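Long-range contacts in Sec-alkylsulfatase (Pseudomonas sp., PDB 4AXH), which hydrolyses (R)-secondary-alkyl sulfates with strict inversion of configuration, using zinc ions to release sulfate and the (S)-alcohol: residues 450-455 and 486-490; 53-59 and 410-414; 88-92 and 239-245. All coordinates share one frame; numbering follows the deposited sequence.

Interaction 1: residues 450-455 and 486-490; sequences AGKRYV and HLVFA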
loop_
_atom_site.group_PDB
_atom_site.type_symbol
_atom_site.label_atom_id
_atom_site.label_comp_id
_atom_site.label_asym_id
_atom_site.label_seq_id
_atom_site.Cartn_x
_atom_site.Cartn_y
_atom_site.Cartn_z
ATOM N N ALA A 450 -4.251 23.791 9.610
ATOM C CA ALA A 450 -4.449 23.173 10.913
ATOM C C ALA A 450 -3.647 23.925 11.979
ATOM O O ALA A 450 -4.193 24.271 13.030
ATOM C CB ALA A 450 -4.039 21.711 10.860
ATOM N N GLY A 451 -2.385 24.223 11.656
ATOM C CA GLY A 451 -1.448 24.938 12.517
ATOM C C GLY A 451 -1.950 26.272 13.022
ATOM O O GLY A 451 -1.793 26.591 14.199
ATOM N N LYS A 452 -2.581 27.047 12.127
ATOM C CA LYS A 452 -3.164 28.361 12.419
ATOM C C LYS A 452 -4.328 28.247 13.428
ATOM O O LYS A 452 -4.318 28.948 14.443
ATOM C CB LYS A 452 -3.610 29.059 11.107
ATOM C CG LYS A 452 -2.541 29.942 10.460
ATOM C CD LYS A 452 -2.714 31.429 10.858
ATOM C CE LYS A 452 -1.564 32.340 10.470
ATOM N NZ LYS A 452 -1.294 32.352 8.998
ATOM N N ARG A 453 -5.295 27.335 13.157
ATOM C CA ARG A 453 -6.471 27.051 13.985
ATOM C C ARG A 453 -6.111 26.495 15.347
ATOM O O ARG A 453 -6.755 26.851 16.334
ATOM C CB ARG A 453 -7.419 26.087 13.269
ATOM C CG ARG A 453 -8.215 26.739 12.154
ATOM C CD ARG A 453 -9.269 25.791 11.632
ATOM N NE ARG A 453 -10.345 26.480 10.920
ATOM C CZ ARG A 453 -10.303 26.784 9.629
ATOM N NH1 ARG A 453 -9.231 26.493 8.909
ATOM N NH2 ARG A 453 -11.328 27.395 9.051
ATOM N N TYR A 454 -5.097 25.627 15.408
ATOM C CA TYR A 454 -4.662 25.040 16.665
ATOM C C TYR A 454 -3.964 26.078 17.550
ATOM O O TYR A 454 -4.306 26.179 18.726
ATOM C CB TYR A 454 -3.779 23.799 16.444
ATOM C CG TYR A 454 -4.539 22.497 16.248
ATOM C CD1 TYR A 454 -5.140 21.845 17.320
ATOM C CD2 TYR A 454 -4.592 21.880 15.002
ATOM C CE1 TYR A 454 -5.808 20.628 17.146
ATOM C CE2 TYR A 454 -5.265 20.675 14.814
ATOM C CZ TYR A 454 -5.869 20.049 15.885
ATOM O OH TYR A 454 -6.520 18.862 15.647
ATOM N N VAL A 455 -3.019 26.872 16.983
ATOM C CA VAL A 455 -2.272 27.949 17.677
ATOM C C VAL A 455 -3.259 28.947 18.313
ATOM O O VAL A 455 -3.108 29.297 19.484
ATOM C CB VAL A 455 -1.199 28.625 16.758
ATOM C CG1 VAL A 455 -0.673 29.932 17.350
ATOM C CG2 VAL A 455 -0.040 27.671 16.480
ATOM N N HIS A 486 2.863 23.133 14.613
ATOM C CA HIS A 486 1.678 23.969 14.425
ATOM C C HIS A 486 2.065 25.430 14.283
ATOM O O HIS A 486 1.537 26.102 13.403
ATOM C CB HIS A 486 0.664 23.776 15.562
ATOM C CG HIS A 486 -0.093 22.491 15.455
ATOM N ND1 HIS A 486 -1.108 22.149 14.629
ATOM C CD2 HIS A 486 0.216 21.409 16.248
ATOM C CE1 HIS A 486 -1.438 20.851 14.917
ATOM N NE2 HIS A 486 -0.612 20.448 15.876
ATOM N N LEU A 487 3.020 25.899 15.110
ATOM C CA LEU A 487 3.471 27.280 15.068
ATOM C C LEU A 487 4.281 27.601 13.830
ATOM O O LEU A 487 3.949 28.575 13.154
ATOM C CB LEU A 487 4.182 27.730 16.360
ATOM C CG LEU A 487 4.348 29.258 16.522
ATOM C CD1 LEU A 487 3.032 30.002 16.348
ATOM C CD2 LEU A 487 4.938 29.602 17.864
ATOM N N VAL A 488 5.319 26.787 13.525
ATOM C CA VAL A 488 6.187 26.948 12.349
ATOM C C VAL A 488 5.365 26.980 11.041
ATOM O O VAL A 488 5.643 27.817 10.194
ATOM C CB VAL A 488 7.384 25.944 12.333
ATOM C CG1 VAL A 488 8.130 25.942 10.994
ATOM C CG2 VAL A 488 8.347 26.240 13.477
ATOM N N PHE A 489 4.318 26.143 10.910
ATOM C CA PHE A 489 3.472 26.162 9.714
ATOM C C PHE A 489 2.503 27.353 9.665
ATOM O O PHE A 489 2.232 27.863 8.579
ATOM C CB PHE A 489 2.778 24.814 9.496
ATOM C CG PHE A 489 3.656 23.845 8.747
ATOM C CD1 PHE A 489 4.708 23.197 9.385
ATOM C CD2 PHE A 489 3.457 23.607 7.393
ATOM C CE1 PHE A 489 5.545 22.325 8.680
ATOM C CE2 PHE A 489 4.275 22.714 6.694
ATOM C CZ PHE A 489 5.320 22.087 7.341
ATOM N N ALA A 490 2.022 27.819 10.836
ATOM C CA ALA A 490 1.133 28.974 10.952
ATOM C C ALA A 490 1.898 30.252 10.594
ATOM O O ALA A 490 1.332 31.155 9.978
ATOM C CB ALA A 490 0.591 29.075 12.372
#

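Interaction 2: residues 53-59 and 410-414; sequences PFADREE and KWYLR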
loop_
_atom_site.group_PDB
_atom_site.type_symbol
_atom_site.label_atom_id
_atom_site.label_comp_id
_atom_site.label_asym_id
_atom_site.label_seq_id
_atom_site.Cartn_x
_atom_site.Cartn_y
_atom_site.Cartn_z
ATOM N N PRO A 53 21.815 -6.059 25.834
ATOM C CA PRO A 53 23.033 -6.882 26.018
ATOM C C PRO A 53 24.362 -6.242 26.422
ATOM O O PRO A 53 24.740 -6.377 27.604
ATOM C CB PRO A 53 23.093 -7.756 24.775
ATOM C CG PRO A 53 21.684 -7.876 24.363
ATOM C CD PRO A 53 21.026 -6.544 24.684
ATOM N N PHE A 54 25.084 -5.593 25.494
ATOM C CA PHE A 54 26.386 -4.922 25.704
ATOM C C PHE A 54 27.497 -5.850 26.170
ATOM O O PHE A 54 28.633 -5.662 25.773
ATOM C CB PHE A 54 26.279 -3.663 26.569
ATOM C CG PHE A 54 25.416 -2.568 25.997
ATOM C CD1 PHE A 54 25.863 -1.790 24.924
ATOM C CD2 PHE A 54 24.174 -2.294 26.541
ATOM C CE1 PHE A 54 25.056 -0.772 24.400
ATOM C CE2 PHE A 54 23.359 -1.309 26.000
ATOM C CZ PHE A 54 23.795 -0.550 24.937
ATOM N N ALA A 55 27.165 -6.860 26.985
ATOM C CA ALA A 55 28.072 -7.887 27.477
ATOM C C ALA A 55 28.213 -8.997 26.415
ATOM O O ALA A 55 29.101 -9.858 26.529
ATOM C CB ALA A 55 27.573 -8.449 28.799
ATOM N N ASP A 56 27.342 -8.962 25.374
ATOM C CA ASP A 56 27.433 -9.870 24.234
ATOM C C ASP A 56 28.196 -9.118 23.129
ATOM O O ASP A 56 27.753 -8.066 22.651
ATOM C CB ASP A 56 26.053 -10.378 23.762
ATOM C CG ASP A 56 26.128 -11.298 22.564
ATOM O OD1 ASP A 56 26.834 -12.330 22.656
ATOM O OD2 ASP A 56 25.519 -10.956 21.505
ATOM N N ARG A 57 29.392 -9.618 22.810
ATOM C CA ARG A 57 30.271 -9.008 21.816
ATOM C C ARG A 57 30.402 -9.894 20.584
ATOM O O ARG A 57 31.242 -9.647 19.743
ATOM C CB ARG A 57 31.644 -8.679 22.426
ATOM C CG ARG A 57 31.605 -7.628 23.521
ATOM C CD ARG A 57 33.011 -7.214 23.891
ATOM N NE ARG A 57 33.634 -6.501 22.780
ATOM C CZ ARG A 57 33.584 -5.183 22.593
ATOM N NH1 ARG A 57 32.990 -4.399 23.484
ATOM N NH2 ARG A 57 34.168 -4.639 21.538
ATOM N N GLU A 58 29.519 -10.903 20.456
ATOM C CA GLU A 58 29.455 -11.844 19.328
ATOM C C GLU A 58 29.519 -11.117 17.973
ATOM O O GLU A 58 30.227 -11.581 17.088
ATOM C CB GLU A 58 28.180 -12.679 19.412
ATOM C CG GLU A 58 28.349 -14.007 20.127
ATOM C CD GLU A 58 27.337 -15.070 19.729
ATOM O OE1 GLU A 58 27.168 -15.310 18.509
ATOM O OE2 GLU A 58 26.733 -15.686 20.638
ATOM N N GLU A 59 28.813 -9.972 17.831
ATOM C CA GLU A 59 28.801 -9.207 16.598
ATOM C C GLU A 59 30.159 -8.572 16.297
ATOM O O GLU A 59 30.576 -8.598 15.143
ATOM C CB GLU A 59 27.633 -8.207 16.540
ATOM C CG GLU A 59 26.263 -8.864 16.561
ATOM C CD GLU A 59 25.145 -8.080 15.894
ATOM O OE1 GLU A 59 25.043 -6.855 16.126
ATOM O OE2 GLU A 59 24.335 -8.707 15.173
ATOM N N LYS A 410 17.849 -9.810 20.985
ATOM C CA LYS A 410 18.771 -9.945 19.848
ATOM C C LYS A 410 19.203 -8.592 19.249
ATOM O O LYS A 410 18.352 -7.757 18.911
ATOM C CB LYS A 410 18.176 -10.845 18.747
ATOM C CG LYS A 410 17.628 -12.193 19.237
ATOM C CD LYS A 410 18.631 -13.022 20.084
ATOM C CE LYS A 410 17.999 -14.258 20.656
ATOM N NZ LYS A 410 17.955 -15.366 19.679
ATOM N N TRP A 411 20.533 -8.374 19.129
ATOM C CA TRP A 411 21.116 -7.144 18.588
ATOM C C TRP A 411 20.711 -6.952 17.110
ATOM O O TRP A 411 20.431 -5.849 16.668
ATOM C CB TRP A 411 22.667 -7.186 18.687
ATOM C CG TRP A 411 23.286 -6.811 20.008
ATOM C CD1 TRP A 411 24.137 -7.575 20.767
ATOM C CD2 TRP A 411 23.179 -5.545 20.676
ATOM N NE1 TRP A 411 24.539 -6.869 21.879
ATOM C CE2 TRP A 411 23.934 -5.636 21.868
ATOM C CE3 TRP A 411 22.475 -4.354 20.406
ATOM C CZ2 TRP A 411 24.036 -4.580 22.763
ATOM C CZ3 TRP A 411 22.564 -3.311 21.306
ATOM C CH2 TRP A 411 23.342 -3.429 22.470
ATOM N N TYR A 412 20.687 -8.038 16.356
ATOM C CA TYR A 412 20.391 -8.069 14.938
ATOM C C TYR A 412 18.907 -7.909 14.555
ATOM O O TYR A 412 18.558 -7.967 13.365
ATOM C CB TYR A 412 20.995 -9.348 14.342
ATOM C CG TYR A 412 20.548 -10.657 14.972
ATOM C CD1 TYR A 412 19.402 -11.307 14.538
ATOM C CD2 TYR A 412 21.321 -11.283 15.929
ATOM C CE1 TYR A 412 19.023 -12.532 15.067
ATOM C CE2 TYR A 412 20.959 -12.513 16.459
ATOM C CZ TYR A 412 19.814 -13.137 16.022
ATOM O OH TYR A 412 19.474 -14.342 16.577
ATOM N N LEU A 413 18.031 -7.707 15.547
ATOM C CA LEU A 413 16.586 -7.530 15.367
ATOM C C LEU A 413 16.127 -6.153 15.807
ATOM O O LEU A 413 14.949 -5.840 15.655
ATOM C CB LEU A 413 15.859 -8.620 16.169
ATOM C CG LEU A 413 15.306 -9.854 15.446
ATOM C CD1 LEU A 413 16.119 -10.264 14.194
ATOM C CD2 LEU A 413 15.186 -10.953 16.384
ATOM N N ARG A 414 17.051 -5.308 16.320
ATOM C CA ARG A 414 16.770 -3.941 16.775
ATOM C C ARG A 414 16.340 -3.024 15.630
ATOM O O ARG A 414 16.691 -3.233 14.448
ATOM C CB ARG A 414 17.984 -3.318 17.514
ATOM C CG ARG A 414 18.645 -4.141 18.653
ATOM C CD ARG A 414 17.721 -4.445 19.809
ATOM N NE ARG A 414 17.174 -3.208 20.358
ATOM C CZ ARG A 414 16.149 -3.136 21.188
ATOM N NH1 ARG A 414 15.506 -4.239 21.562
ATOM N NH2 ARG A 414 15.737 -1.958 21.635
#

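Interaction 3: residues 88-92 and 239-245; sequences AYQFL and RGAQAQV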
loop_
_atom_site.group_PDB
_atom_site.type_symbol
_atom_site.label_atom_id
_atom_site.label_comp_id
_atom_site.label_asym_id
_atom_site.label_seq_id
_atom_site.Cartn_x
_atom_site.Cartn_y
_atom_site.Cartn_z
ATOM N N ALA A 88 35.878 10.208 8.789
ATOM C CA ALA A 88 34.961 11.123 9.460
ATOM C C ALA A 88 34.289 10.493 10.711
ATOM O O ALA A 88 33.850 11.225 11.602
ATOM C CB ALA A 88 33.908 11.596 8.485
ATOM N N TYR A 89 34.238 9.142 10.779
ATOM C CA TYR A 89 33.634 8.388 11.872
ATOM C C TYR A 89 34.632 7.892 12.935
ATOM O O TYR A 89 34.316 6.977 13.694
ATOM C CB TYR A 89 32.762 7.257 11.321
ATOM C CG TYR A 89 31.637 7.757 10.451
ATOM C CD1 TYR A 89 30.470 8.277 11.010
ATOM C CD2 TYR A 89 31.733 7.714 9.061
ATOM C CE1 TYR A 89 29.435 8.770 10.204
ATOM C CE2 TYR A 89 30.702 8.193 8.245
ATOM C CZ TYR A 89 29.560 8.734 8.822
ATOM O OH TYR A 89 28.547 9.210 8.023
ATOM N N GLN A 90 35.810 8.543 13.024
ATOM C CA GLN A 90 36.886 8.227 13.968
ATOM C C GLN A 90 36.463 8.325 15.449
ATOM O O GLN A 90 36.905 7.505 16.257
ATOM C CB GLN A 90 38.104 9.105 13.705
ATOM C CG GLN A 90 39.407 8.434 14.120
ATOM C CD GLN A 90 40.103 7.794 12.955
ATOM O OE1 GLN A 90 41.121 8.308 12.468
ATOM N NE2 GLN A 90 39.586 6.655 12.493
ATOM N N PHE A 91 35.589 9.293 15.789
ATOM C CA PHE A 91 35.046 9.515 17.136
ATOM C C PHE A 91 34.371 8.271 17.742
ATOM O O PHE A 91 34.215 8.193 18.973
ATOM C CB PHE A 91 34.069 10.711 17.131
ATOM C CG PHE A 91 32.868 10.543 16.228
ATOM C CD1 PHE A 91 32.950 10.811 14.865
ATOM C CD2 PHE A 91 31.648 10.148 16.739
ATOM C CE1 PHE A 91 31.836 10.654 14.034
ATOM C CE2 PHE A 91 30.540 9.997 15.905
ATOM C CZ PHE A 91 30.642 10.234 14.556
ATOM N N LEU A 92 33.973 7.306 16.887
ATOM C CA LEU A 92 33.282 6.089 17.305
ATOM C C LEU A 92 34.211 4.993 17.766
ATOM O O LEU A 92 33.807 4.165 18.587
ATOM C CB LEU A 92 32.396 5.547 16.160
ATOM C CG LEU A 92 31.184 6.366 15.793
ATOM C CD1 LEU A 92 30.676 6.000 14.410
ATOM C CD2 LEU A 92 30.099 6.234 16.849
ATOM N N ARG A 239 29.278 14.936 10.434
ATOM C CA ARG A 239 29.519 13.713 11.183
ATOM C C ARG A 239 30.015 14.131 12.558
ATOM O O ARG A 239 30.676 15.176 12.692
ATOM C CB ARG A 239 30.518 12.775 10.478
ATOM C CG ARG A 239 30.384 12.642 8.940
ATOM C CD ARG A 239 28.950 12.558 8.426
ATOM N NE ARG A 239 28.852 12.563 6.966
ATOM C CZ ARG A 239 27.714 12.679 6.283
ATOM N NH1 ARG A 239 26.561 12.863 6.922
ATOM N NH2 ARG A 239 27.723 12.644 4.956
ATOM N N GLY A 240 29.662 13.348 13.575
ATOM C CA GLY A 240 30.024 13.629 14.957
ATOM C C GLY A 240 28.926 13.220 15.914
ATOM O O GLY A 240 27.762 13.113 15.506
ATOM N N ALA A 241 29.301 13.010 17.207
ATOM C CA ALA A 241 28.435 12.568 18.312
ATOM C C ALA A 241 27.213 13.440 18.537
ATOM O O ALA A 241 26.223 12.948 19.092
ATOM C CB ALA A 241 29.240 12.427 19.588
ATOM N N GLN A 242 27.258 14.717 18.077
ATOM C CA GLN A 242 26.150 15.674 18.178
ATOM C C GLN A 242 25.332 15.754 16.873
ATOM O O GLN A 242 24.298 16.428 16.845
ATOM C CB GLN A 242 26.672 17.061 18.589
ATOM C CG GLN A 242 26.927 17.201 20.087
ATOM C CD GLN A 242 26.645 18.600 20.573
ATOM O OE1 GLN A 242 27.685 19.324 20.928
ATOM N NE2 GLN A 242 25.497 19.045 20.630
ATOM N N ALA A 243 25.798 15.069 15.800
ATOM C CA ALA A 243 25.154 15.061 14.482
ATOM C C ALA A 243 25.018 13.616 13.835
ATOM O O ALA A 243 24.522 12.707 14.512
ATOM C CB ALA A 243 25.865 16.035 13.562
ATOM N N GLN A 244 25.442 13.413 12.549
ATOM C CA GLN A 244 25.347 12.139 11.846
ATOM C C GLN A 244 26.341 11.117 12.367
ATOM O O GLN A 244 27.532 11.399 12.417
ATOM C CB GLN A 244 25.529 12.335 10.342
ATOM C CG GLN A 244 24.660 11.410 9.479
ATOM C CD GLN A 244 25.365 10.134 9.116
ATOM O OE1 GLN A 244 26.601 10.043 9.094
ATOM N NE2 GLN A 244 24.598 9.127 8.812
ATOM N N VAL A 245 25.864 9.926 12.766
ATOM C CA VAL A 245 26.757 8.898 13.292
ATOM C C VAL A 245 26.767 7.580 12.508
ATOM O O VAL A 245 27.804 6.913 12.461
ATOM C CB VAL A 245 26.622 8.652 14.823
ATOM C CG1 VAL A 245 26.948 9.904 15.617
ATOM C CG2 VAL A 245 25.253 8.100 15.206
#

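Interaction 1: residues 450-455 and 486-490
His486 fits between Ala450, Gly451, Tyr454 and Val455 as a knob in a hole, and the absence of a side chain at Gly451 is what lets the two helices come so near. The axes of the segments 450-455 and 486-490 approach to 7.5 Å, with a signed crossing angle of -118°. Gly451 CA lies 3.3 Å from His486 O, so backbone meets backbone directly.

The aromatic part is a meeting of the Tyr454 and His486 rings, with centroids 4.6 Å apart and planes inclined by 54°, neither a stack nor a T-shaped pair. CG of His486 stands anti to the carbonyl carbon (chi1 -75°), a torsion that carries the imidazole toward Tyr454, while Gly451 CA sits at the imidazole edge.

Apolar contacts lie beside it. Val455 CG1 meets Leu487 CD1 at 3.8 Å, the two side chains crossing at about a right angle, and Val455 CG2 rests near the backbone between His486 and Leu487. Ala490 CB packs 3.8 Å from Lys452 CG.

One polar link spans the pair: the lysine chain bends round so that Lys452 NZ gives a weak hydrogen bond of 3.0 Å to Ala490 O, at the end of helix 477-490.

The polar ends of Tyr454 and His486 reach the second subunit, where Tyr454 OH bonds to His486 NE2 of that subunit, and reciprocally. The ring packing within the chain probably helps to hold these two ends where the second subunit meets them.

Interaction 2: residues 53-59 and 410-414
Trp411 meets Glu59 as soon as its side chain begins: CB lies 3.5 Å from Glu59 OE1, and the other carboxylate oxygen, Glu59 OE2, approaches CB of the next residue, Tyr412. CG is set beside the backbone N (chi1 -82°), which sends the indole across to the 53-56 loop. At CD1 the partner is Asp56 OD2, 3.7 Å away in the plane of the ring, with the carboxylate nearly coplanar with the indole. Pro53 CB lies 3.4 Å from Trp411 NE1, while Asp56 O comes near that nitrogen without forming a hydrogen bond. Pro53 CG makes a CH-pi contact over the five-membered ring, 4.2 Å from its centroid. Farther out, the indole edge at CZ2 borders Phe54 N, and the tip, CH2, points into the centre of the Phe54 ring, giving a T-shaped pair with planes at 76° and centroids 5.0 Å apart.

Outside the two segments, Arg107 of helix 103-111 forms a cation-pi contact with Trp411. The indole thus joins the loop 53-57 to the 3-10 segment 411-413 by dispersion and ring electrostatics rather than directed bonds. Arg107, in a long, weak ion pair, may partly offset the charge of Glu59, whose OE2 also takes a weak hydrogen bond from Trp357 NE1.

Interaction 3: residues 88-92 and 239-245
Phe91 lays one face of its ring over the Gly240 backbone, and this is the tightly packed part of the contact. Gly240 CA makes a CH-pi contact 3.7 Å from the ring centroid and 21° off its normal. Phe91 CG lies between the backbone N and the carbonyl carbon (chi1 61°), a setting that turns the phenyl toward the 240-243 type I beta turn. There the ring also passes Ala241, whose N is 3.5 Å from Phe91 CE2. Val245 CG1 approaches the edge of the ring, 3.6 Å from Phe91 CE2. Leu92 CD1 rests 3.6 Å from the carbonyl oxygen Val245 O, which Lys251 NZ hydrogen-bonds.

Deeper in, Tyr89 and Gln244, both buried, add a polar element. The tyrosine hydroxyl donates a hydrogen bond to Gln244 OE1, which lies in the plane of the tyrosine ring, although the amide is turned steeply to that plane, at 76°. The modelled bond is too short for its exact length to be trusted. The amide is held from its other end as well, since Gln244 NE2 bonds to Asn519 OD1 and Lys251 O.

At the looser margin, Ala88 and Arg239 meet through a few aliphatic atoms, with no ring laid over backbone: Ala88 CB lies 3.7 Å from Arg239 CG. Farther along, Arg239 CD passes 3.4 Å from Tyr89 OH, which lies over one face of the guanidinium; the charged end itself is bonded through NH1 to Gly234 O.

Lys251 adds a cation-pi contact to Tyr89, and Leu92 packs on Trp106 and Ala109 of helix 103-111. The contact thereby brings the loop between strand 82-85 and that helix against the long connection from helix 222-233 to strand 266-268.

Of the three contacts, two lie near helix 103-111 and one among the helices at the subunit interface. Interactions 2 and 3 are neighbours, with centres about 21 Å apart and nearest atoms about 9 Å apart; side chains of both touch helix 103-111, and interaction 3 is nested within the chain loop that interaction 2 closes. Interaction 1 follows both in sequence and stands apart, its centre about 43 Å from that of interaction 2 and about 35 Å from that of interaction 3. It joins two helices of the dimerisation region, which also supplies segment 410-414. Interactions 2 and 3 thus unite N-terminal segments with the dimerisation region and metallo-beta-lactamase region respectively, whereas interaction 1 serves the subunit interface.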